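Local atomic coordinates of B-cell lymphoma 3 protein (Homo sapiens, PDB entry 1K1A), a protein that regulates transcription of NF-kappa-B target genes, inhibiting nuclear entry of the p50 subunit in the cytoplasm and acting as a transcriptional activator in the nucleus. Residues V158-L163 with R193-L198; C87-P92 with T126-T131; V62-T67 with R96-A102. One frame throughout, in Å; residues are numbered along the deposited sequence.

Contact 1: residues V158-L163 with R193-L198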
loop_
_atom_site.group_PDB
_atom_site.type_symbol
_atom_site.label_atom_id
_atom_site.label_comp_id
_atom_site.label_asym_id
_atom_site.label_seq_id
_atom_site.Cartn_x
_atom_site.Cartn_y
_atom_site.Cartn_z
ATOM N N VAL A 158 6.682 12.487 -2.255
ATOM C CA VAL A 158 7.368 13.700 -2.703
ATOM C C VAL A 158 7.781 13.589 -4.169
ATOM O O VAL A 158 7.610 14.533 -4.941
ATOM C CB VAL A 158 8.587 14.030 -1.827
ATOM C CG1 VAL A 158 9.444 15.098 -2.484
ATOM C CG2 VAL A 158 8.134 14.490 -0.453
ATOM N N GLU A 159 8.314 12.434 -4.555
ATOM C CA GLU A 159 8.704 12.209 -5.951
ATOM C C GLU A 159 7.515 12.227 -6.920
ATOM O O GLU A 159 7.648 12.668 -8.073
ATOM C CB GLU A 159 9.504 10.917 -6.085
ATOM C CG GLU A 159 10.808 10.958 -5.313
ATOM C CD GLU A 159 11.693 9.761 -5.571
ATOM O OE1 GLU A 159 11.157 8.665 -5.849
ATOM O OE2 GLU A 159 12.931 9.916 -5.483
ATOM N N ASN A 160 6.351 11.781 -6.448
ATOM C CA ASN A 160 5.124 11.798 -7.250
ATOM C C ASN A 160 4.476 13.180 -7.271
ATOM O O ASN A 160 3.405 13.361 -7.856
ATOM C CB ASN A 160 4.093 10.796 -6.699
ATOM C CG ASN A 160 4.591 9.355 -6.715
ATOM O OD1 ASN A 160 5.529 9.009 -7.434
ATOM N ND2 ASN A 160 3.948 8.502 -5.917
ATOM N N ASN A 161 5.106 14.142 -6.601
ATOM C CA ASN A 161 4.560 15.494 -6.493
ATOM C C ASN A 161 3.096 15.514 -6.035
ATOM O O ASN A 161 2.239 16.125 -6.670
ATOM C CB ASN A 161 4.734 16.271 -7.808
ATOM C CG ASN A 161 4.368 17.738 -7.667
ATOM O OD1 ASN A 161 4.583 18.341 -6.618
ATOM N ND2 ASN A 161 3.788 18.315 -8.723
ATOM N N SER A 162 2.817 14.826 -4.931
ATOM C CA SER A 162 1.474 14.805 -4.366
ATOM C C SER A 162 1.441 15.492 -3.005
ATOM O O SER A 162 1.745 14.877 -1.975
ATOM C CB SER A 162 0.957 13.376 -4.218
ATOM O OG SER A 162 -0.341 13.394 -3.627
ATOM N N LEU A 163 1.064 16.760 -3.007
ATOM C CA LEU A 163 0.971 17.528 -1.775
ATOM C C LEU A 163 -0.039 16.913 -0.793
ATOM O O LEU A 163 0.157 16.963 0.412
ATOM C CB LEU A 163 0.594 18.977 -2.081
ATOM C CG LEU A 163 0.519 19.911 -0.876
ATOM C CD1 LEU A 163 1.850 19.941 -0.121
ATOM C CD2 LEU A 163 0.117 21.311 -1.319
ATOM N N ARG A 193 13.928 19.906 -7.491
ATOM C CA ARG A 193 12.937 19.981 -8.563
ATOM C C ARG A 193 12.112 21.255 -8.508
ATOM O O ARG A 193 11.253 21.481 -9.360
ATOM C CB ARG A 193 12.012 18.770 -8.516
ATOM C CG ARG A 193 12.684 17.468 -8.851
ATOM C CD ARG A 193 11.819 16.245 -8.568
ATOM N NE ARG A 193 10.486 16.364 -9.156
ATOM C CZ ARG A 193 9.565 15.405 -9.109
ATOM N NH1 ARG A 193 9.835 14.257 -8.506
ATOM N NH2 ARG A 193 8.377 15.588 -9.669
ATOM N N GLY A 194 12.357 22.076 -7.493
ATOM C CA GLY A 194 11.641 23.326 -7.331
ATOM C C GLY A 194 10.154 23.164 -7.091
ATOM O O GLY A 194 9.351 23.977 -7.554
ATOM N N LEU A 195 9.778 22.102 -6.383
ATOM C CA LEU A 195 8.385 21.874 -6.025
ATOM C C LEU A 195 8.053 22.743 -4.811
ATOM O O LEU A 195 8.022 22.255 -3.681
ATOM C CB LEU A 195 8.157 20.393 -5.699
ATOM C CG LEU A 195 7.926 19.418 -6.860
ATOM C CD1 LEU A 195 8.608 19.875 -8.132
ATOM C CD2 LEU A 195 8.362 18.004 -6.479
ATOM N N LEU A 196 7.799 24.030 -5.061
ATOM C CA LEU A 196 7.580 25.017 -4.000
ATOM C C LEU A 196 6.605 24.638 -2.867
ATOM O O LEU A 196 6.961 24.750 -1.708
ATOM C CB LEU A 196 7.222 26.391 -4.583
ATOM C CG LEU A 196 8.209 26.974 -5.609
ATOM C CD1 LEU A 196 7.871 28.417 -5.897
ATOM C CD2 LEU A 196 9.662 26.842 -5.145
ATOM N N PRO A 197 5.375 24.238 -3.188
ATOM C CA PRO A 197 4.405 23.876 -2.143
ATOM C C PRO A 197 4.938 22.767 -1.239
ATOM O O PRO A 197 4.704 22.794 -0.026
ATOM C CB PRO A 197 3.195 23.384 -2.942
ATOM C CG PRO A 197 3.332 24.053 -4.275
ATOM C CD PRO A 197 4.801 24.110 -4.540
ATOM N N LEU A 198 5.662 21.815 -1.824
ATOM C CA LEU A 198 6.236 20.719 -1.053
ATOM C C LEU A 198 7.405 21.188 -0.193
ATOM O O LEU A 198 7.562 20.746 0.940
ATOM C CB LEU A 198 6.668 19.566 -1.967
ATOM C CG LEU A 198 5.574 18.527 -2.270
ATOM C CD1 LEU A 198 4.404 19.161 -2.996
ATOM C CD2 LEU A 198 6.124 17.339 -3.054
#

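Contact 2: residues C87-P92 with T126-T131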
loop_
_atom_site.group_PDB
_atom_site.type_symbol
_atom_site.label_atom_id
_atom_site.label_comp_id
_atom_site.label_asym_id
_atom_site.label_seq_id
_atom_site.Cartn_x
_atom_site.Cartn_y
_atom_site.Cartn_z
ATOM N N CYS A 87 -5.610 -2.229 -2.189
ATOM C CA CYS A 87 -5.012 -0.909 -2.412
ATOM C C CYS A 87 -4.753 -0.570 -3.901
ATOM O O CYS A 87 -4.999 0.554 -4.342
ATOM C CB CYS A 87 -3.757 -0.715 -1.556
ATOM S SG CYS A 87 -4.052 -0.800 0.218
ATOM N N GLU A 88 -4.274 -1.519 -4.694
ATOM C CA GLU A 88 -4.090 -1.194 -6.099
ATOM C C GLU A 88 -5.442 -0.972 -6.796
ATOM O O GLU A 88 -5.518 -0.277 -7.802
ATOM C CB GLU A 88 -3.220 -2.223 -6.825
ATOM C CG GLU A 88 -3.809 -3.613 -6.923
ATOM C CD GLU A 88 -3.020 -4.511 -7.871
ATOM O OE1 GLU A 88 -2.743 -4.089 -9.016
ATOM O OE2 GLU A 88 -2.672 -5.638 -7.470
ATOM N N HIS A 89 -6.515 -1.508 -6.221
ATOM C CA HIS A 89 -7.843 -1.321 -6.807
ATOM C C HIS A 89 -8.613 -0.189 -6.138
ATOM O O HIS A 89 -9.823 -0.060 -6.320
ATOM C CB HIS A 89 -8.658 -2.617 -6.773
ATOM C CG HIS A 89 -8.267 -3.600 -7.828
ATOM N ND1 HIS A 89 -8.911 -3.685 -9.047
ATOM C CD2 HIS A 89 -7.295 -4.543 -7.851
ATOM C CE1 HIS A 89 -8.353 -4.639 -9.771
ATOM N NE2 HIS A 89 -7.366 -5.169 -9.070
ATOM N N ARG A 90 -7.902 0.626 -5.364
ATOM C CA ARG A 90 -8.500 1.773 -4.684
ATOM C C ARG A 90 -9.837 1.434 -4.009
ATOM O O ARG A 90 -10.826 2.145 -4.197
ATOM C CB ARG A 90 -8.714 2.923 -5.679
ATOM C CG ARG A 90 -7.465 3.348 -6.457
ATOM C CD ARG A 90 -7.734 4.469 -7.458
ATOM N NE ARG A 90 -6.512 5.067 -8.004
ATOM C CZ ARG A 90 -5.918 4.668 -9.120
ATOM N NH1 ARG A 90 -6.413 3.659 -9.815
ATOM N NH2 ARG A 90 -4.811 5.269 -9.540
ATOM N N SER A 91 -9.862 0.365 -3.215
ATOM C CA SER A 91 -11.109 -0.117 -2.627
ATOM C C SER A 91 -11.051 -0.160 -1.117
ATOM O O SER A 91 -10.753 -1.193 -0.526
ATOM C CB SER A 91 -11.452 -1.509 -3.175
ATOM O OG SER A 91 -12.689 -1.968 -2.660
ATOM N N PRO A 92 -11.342 0.973 -0.494
ATOM C CA PRO A 92 -11.378 1.068 0.965
ATOM C C PRO A 92 -12.388 0.108 1.604
ATOM O O PRO A 92 -12.161 -0.342 2.720
ATOM C CB PRO A 92 -11.828 2.513 1.211
ATOM C CG PRO A 92 -11.515 3.238 -0.039
ATOM C CD PRO A 92 -11.630 2.260 -1.147
ATOM N N THR A 126 -1.246 5.222 -5.512
ATOM C CA THR A 126 -2.541 5.505 -6.115
ATOM C C THR A 126 -3.040 6.852 -5.608
ATOM O O THR A 126 -3.974 7.421 -6.165
ATOM C CB THR A 126 -3.591 4.431 -5.766
ATOM O OG1 THR A 126 -3.953 4.546 -4.383
ATOM C CG2 THR A 126 -3.027 3.022 -5.898
ATOM N N GLU A 127 -2.424 7.335 -4.533
ATOM C CA GLU A 127 -2.822 8.590 -3.893
ATOM C C GLU A 127 -4.251 8.564 -3.366
ATOM O O GLU A 127 -4.887 9.610 -3.209
ATOM C CB GLU A 127 -2.618 9.768 -4.837
ATOM C CG GLU A 127 -1.199 9.866 -5.366
ATOM C CD GLU A 127 -1.080 10.842 -6.501
ATOM O OE1 GLU A 127 -2.084 11.034 -7.221
ATOM O OE2 GLU A 127 0.013 11.413 -6.675
ATOM N N CYS A 128 -4.756 7.367 -3.094
ATOM C CA CYS A 128 -6.080 7.224 -2.508
ATOM C C CYS A 128 -5.985 7.514 -1.018
ATOM O O CYS A 128 -5.401 6.741 -0.254
ATOM C CB CYS A 128 -6.626 5.819 -2.753
ATOM S SG CYS A 128 -8.258 5.521 -2.029
ATOM N N GLN A 129 -6.550 8.641 -0.603
ATOM C CA GLN A 129 -6.458 9.063 0.780
ATOM C C GLN A 129 -7.161 8.102 1.731
ATOM O O GLN A 129 -6.728 7.917 2.867
ATOM C CB GLN A 129 -7.009 10.479 0.934
ATOM C CG GLN A 129 -6.261 11.497 0.059
ATOM C CD GLN A 129 -6.949 12.836 -0.021
ATOM O OE1 GLN A 129 -7.698 13.212 0.878
ATOM N NE2 GLN A 129 -6.685 13.572 -1.094
ATOM N N GLU A 130 -8.230 7.477 1.249
ATOM C CA GLU A 130 -9.047 6.600 2.091
ATOM C C GLU A 130 -8.329 5.304 2.495
ATOM O O GLU A 130 -8.405 4.877 3.649
ATOM C CB GLU A 130 -10.376 6.286 1.401
ATOM C CG GLU A 130 -11.308 7.483 1.247
ATOM C CD GLU A 130 -10.807 8.514 0.244
ATOM O OE1 GLU A 130 -10.256 8.129 -0.807
ATOM O OE2 GLU A 130 -10.967 9.721 0.511
ATOM N N THR A 131 -7.637 4.686 1.545
ATOM C CA THR A 131 -6.896 3.458 1.833
ATOM C C THR A 131 -5.651 3.753 2.667
ATOM O O THR A 131 -5.324 3.005 3.583
ATOM C CB THR A 131 -6.528 2.709 0.538
ATOM O OG1 THR A 131 -5.818 3.590 -0.338
ATOM C CG2 THR A 131 -7.782 2.357 -0.248
HETATM O O HOH W 1 -5.463 2.764 -2.911
#

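Contact 3: residues V62-T67 with R96-A102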
loop_
_atom_site.group_PDB
_atom_site.type_symbol
_atom_site.label_atom_id
_atom_site.label_comp_id
_atom_site.label_asym_id
_atom_site.label_seq_id
_atom_site.Cartn_x
_atom_site.Cartn_y
_atom_site.Cartn_z
ATOM N N VAL A 62 -15.783 -11.003 0.306
ATOM C CA VAL A 62 -14.519 -10.982 1.027
ATOM C C VAL A 62 -14.748 -11.435 2.474
ATOM O O VAL A 62 -14.026 -12.282 2.997
ATOM C CB VAL A 62 -13.908 -9.569 1.039
ATOM C CG1 VAL A 62 -12.745 -9.491 2.040
ATOM C CG2 VAL A 62 -13.451 -9.150 -0.372
ATOM N N ARG A 63 -15.760 -10.859 3.111
ATOM C CA ARG A 63 -16.110 -11.187 4.494
ATOM C C ARG A 63 -16.454 -12.667 4.689
ATOM O O ARG A 63 -16.008 -13.300 5.649
ATOM C CB ARG A 63 -17.307 -10.339 4.955
ATOM C CG ARG A 63 -16.993 -8.858 5.220
ATOM C CD ARG A 63 -18.132 -8.085 5.909
ATOM N NE ARG A 63 -17.872 -6.640 5.937
ATOM C CZ ARG A 63 -17.254 -6.011 6.931
ATOM N NH1 ARG A 63 -16.832 -6.695 7.984
ATOM N NH2 ARG A 63 -17.050 -4.697 6.874
ATOM N N LEU A 64 -17.282 -13.199 3.797
ATOM C CA LEU A 64 -17.689 -14.604 3.859
ATOM C C LEU A 64 -16.476 -15.521 3.749
ATOM O O LEU A 64 -16.300 -16.435 4.556
ATOM C CB LEU A 64 -18.687 -14.932 2.741
ATOM C CG LEU A 64 -19.202 -16.377 2.634
ATOM C CD1 LEU A 64 -20.347 -16.465 1.634
ATOM C CD2 LEU A 64 -18.089 -17.347 2.252
ATOM N N LEU A 65 -15.643 -15.265 2.748
ATOM C CA LEU A 65 -14.480 -16.102 2.489
ATOM C C LEU A 65 -13.466 -16.061 3.626
ATOM O O LEU A 65 -12.963 -17.096 4.049
ATOM C CB LEU A 65 -13.804 -15.715 1.162
ATOM C CG LEU A 65 -14.564 -16.071 -0.127
ATOM C CD1 LEU A 65 -13.811 -15.542 -1.338
ATOM C CD2 LEU A 65 -14.770 -17.572 -0.248
ATOM N N VAL A 66 -13.169 -14.864 4.117
ATOM C CA VAL A 66 -12.197 -14.732 5.204
ATOM C C VAL A 66 -12.703 -15.398 6.486
ATOM O O VAL A 66 -11.977 -16.159 7.129
ATOM C CB VAL A 66 -11.825 -13.273 5.447
ATOM C CG1 VAL A 66 -10.879 -13.155 6.660
ATOM C CG2 VAL A 66 -11.149 -12.711 4.184
ATOM N N THR A 67 -13.968 -15.161 6.825
ATOM C CA THR A 67 -14.537 -15.762 8.020
ATOM C C THR A 67 -14.573 -17.299 7.901
ATOM O O THR A 67 -14.467 -18.014 8.906
ATOM C CB THR A 67 -15.939 -15.167 8.333
ATOM O OG1 THR A 67 -16.793 -15.314 7.198
ATOM C CG2 THR A 67 -15.858 -13.657 8.495
ATOM N N ARG A 96 -11.420 -2.643 4.297
ATOM C CA ARG A 96 -12.102 -2.682 5.575
ATOM C C ARG A 96 -12.669 -4.078 5.838
ATOM O O ARG A 96 -12.556 -4.602 6.936
ATOM C CB ARG A 96 -13.226 -1.645 5.608
ATOM C CG ARG A 96 -13.830 -1.436 6.986
ATOM C CD ARG A 96 -14.806 -0.282 7.059
ATOM N NE ARG A 96 -14.141 1.015 6.950
ATOM C CZ ARG A 96 -13.554 1.634 7.966
ATOM N NH1 ARG A 96 -13.546 1.075 9.169
ATOM N NH2 ARG A 96 -12.979 2.813 7.786
ATOM N N ALA A 97 -13.278 -4.683 4.825
ATOM C CA ALA A 97 -13.837 -6.021 5.007
ATOM C C ALA A 97 -12.746 -7.028 5.408
ATOM O O ALA A 97 -12.959 -7.873 6.275
ATOM C CB ALA A 97 -14.565 -6.473 3.752
ATOM N N LEU A 98 -11.573 -6.905 4.795
ATOM C CA LEU A 98 -10.459 -7.801 5.078
ATOM C C LEU A 98 -9.940 -7.617 6.501
ATOM O O LEU A 98 -9.808 -8.573 7.249
ATOM C CB LEU A 98 -9.312 -7.543 4.093
ATOM C CG LEU A 98 -9.342 -8.229 2.736
ATOM C CD1 LEU A 98 -8.315 -7.567 1.811
ATOM C CD2 LEU A 98 -9.047 -9.712 2.898
ATOM N N LEU A 99 -9.653 -6.373 6.864
ATOM C CA LEU A 99 -9.084 -6.069 8.172
ATOM C C LEU A 99 -10.044 -6.373 9.318
ATOM O O LEU A 99 -9.604 -6.736 10.404
ATOM C CB LEU A 99 -8.606 -4.612 8.238
ATOM C CG LEU A 99 -7.562 -4.168 7.199
ATOM C CD1 LEU A 99 -7.216 -2.719 7.413
ATOM C CD2 LEU A 99 -6.304 -5.027 7.245
ATOM N N ASP A 100 -11.346 -6.247 9.070
ATOM C CA ASP A 100 -12.350 -6.536 10.090
ATOM C C ASP A 100 -12.618 -8.046 10.225
ATOM O O ASP A 100 -12.963 -8.522 11.310
ATOM C CB ASP A 100 -13.683 -5.804 9.798
ATOM C CG ASP A 100 -13.637 -4.299 10.130
ATOM O OD1 ASP A 100 -12.552 -3.766 10.486
ATOM O OD2 ASP A 100 -14.656 -3.571 10.060
ATOM N N SER A 101 -12.461 -8.796 9.135
ATOM C CA SER A 101 -12.799 -10.220 9.150
ATOM C C SER A 101 -11.659 -11.152 9.530
ATOM O O SER A 101 -11.896 -12.259 10.011
ATOM C CB SER A 101 -13.396 -10.657 7.804
ATOM O OG SER A 101 -14.428 -9.780 7.399
ATOM N N ALA A 102 -10.423 -10.719 9.304
ATOM C CA ALA A 102 -9.271 -11.577 9.573
ATOM C C ALA A 102 -9.133 -11.914 11.050
ATOM O O ALA A 102 -9.356 -11.071 11.917
ATOM C CB ALA A 102 -7.985 -10.947 9.041
#

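Contact 1: residues V158-L163 with R193-L198
Leu198 pushes its two methyls into the bend that joins the helices of the preceding ankyrin repeat, and more of its surface is buried here than that of any other residue in the contact. The chain is the ankyrin repeat domain of a longer protein, and the contact lies at the turns of the helix-turn-helix units of repeats 5 and 6: 158-163 links helix 153-159 to helix 163-171, and 193-198 links helix 186-193 to helix 196-204, so two equivalent bends stack side by side. CD2 of Leu198 reaches Val158, 3.7 Å from its carbonyl O and 4.0 Å from CG1, while CD1 sits 3.9 Å from CB of Leu163. Leu163 runs past it in the opposite direction: with CG anti to the backbone N (chi1 -178°), its branch reaches the start of the neighbouring helix, CD2 touching CB of Pro197, the two side chains crossing at about a right angle. Ala190 of helix 186-193 also packs on Leu198.

Asn161, in the Schellman turn that ends helix 153-159, brings OD1 of its amide against the leucines, 3.5 Å from CG of Leu195. Leu195 CD2 also sits over one face of the Arg193 guanidinium, 3.7 Å above the plane and toward its rim. Trimmed to an alanine, Leu195 would lose the methyl on that face, which is likely to open a gap beside Asn161 and leave the guanidinium freer to tilt. Arg193 itself bends at chi3 (51°), which turns the guanidinium edge toward the last carbonyls of helix 153-159. The carboxylate of Glu159 forms a salt bridge with Arg151, and Arg193 bonds that residue's backbone: NH1 donates to Glu159 O at 2.7 Å, in the guanidinium plane and fairly straight at 161°, with NH2 adding a weak second bond to the same oxygen.

Contact 2: residues C87-P92 with T126-T131
Thr126 turns its methyl to the end of helix 82-88 and Thr131 its methyl to Pro92, at the start of helix 92-101; no direct hydrogen bond crosses between the segments. CG2 of Thr126 rests 3.5 Å from the carbonyl O of Cys87, and the extended Arg90 chain passes Thr126 in the opposite direction, NE 3.7 Å from its CB. Pro92 CG touches both CB of Glu130, at 3.6 Å, and CG2 of Thr131, at 3.8 Å. A water does the polar bridging: it donates to Cys87 O and to Thr126 OG1, and at 2.7 Å it also hydrogen-bonds Thr131 OG1.

The second shell fixes these groups. Arg90, at positive phi, closes the Schellman motif ending helix 82-88, and Ser91 weakly caps helix 92-101 through Cys94 N, with Pro92 as its first residue. Across the contact, Thr126 OG1 lies between its backbone N and carbonyl carbon (chi1 71°), where it takes Cys128 N in an ST turn and also bonds Ala123 O. These are matching helix-helix turns of ankyrin repeats 3 and 4, with helix 119-126 packing on Cys87 from the same repeat as Thr126. The chemistry implies a joint of van der Waals contacts whose Cys87 carbonyl and two threonine hydroxyls are linked across the segments by one shared water.

Contact 3: residues V62-T67 with R96-A102
Val62 and Val66 make the tight side of this helix pair. CG1 of Val62 meets Leu98 crosswise, 3.7 Å from its CG, and also touches CB of Ala97; one turn on, Val66 CG2 lies 3.9 Å from Leu98 CD2. The other methyl of Val66, anti to the backbone N (chi1 176°), is directed at the end of the neighbouring helix, where Val66 CG1 comes 3.6 Å from Ser101 C. Behind the valines stands helix 49-55, against which both pack.

The two are the second helices of ankyrin repeats 2 and 3 and run roughly parallel; the axes of segments 62-67 and 96-101 approach to 8.9 Å and cross at -27°. Small residues, Ala97 and Ser101, line the facing side of helix 92-101. Ser101 turns its OG back to Ala97 O, a carbonyl that also receives Ser101 N.

Toward solvent the fit is looser and depends on Arg63. Its CG lies against Ser101 OG, and its extended chain carries the guanidinium across so that one face covers CA of Ala97, 3.9 Å below its centre. The charge finds no salt bridge here: NH2 of Arg63 stays 4.1 Å from OD2 of Asp100, whose OD1 is paired with Arg138.

How the contacts relate
The three contacts follow one another along the ankyrin stack: contact 3 joins repeats 2 and 3, contact 2 repeats 3 and 4, contact 1 repeats 5 and 6. Contacts 2 and 3 share repeat 3, with helix 92-101 beginning in contact 2 and ending in contact 3, their centres about 17 Å apart. Contacts 1 and 2 lie at turns between paired helices; their centres are about 20 Å apart, yet they meet where Glu127 OE2 comes 3.3 Å from Ser162 CB, a packing touch between repeats 4 and 5. Contact 3 joins the C-terminal parts of two second helices, and its centre lies about 36 Å from that of contact 1, on the opposite side of the chain's centre.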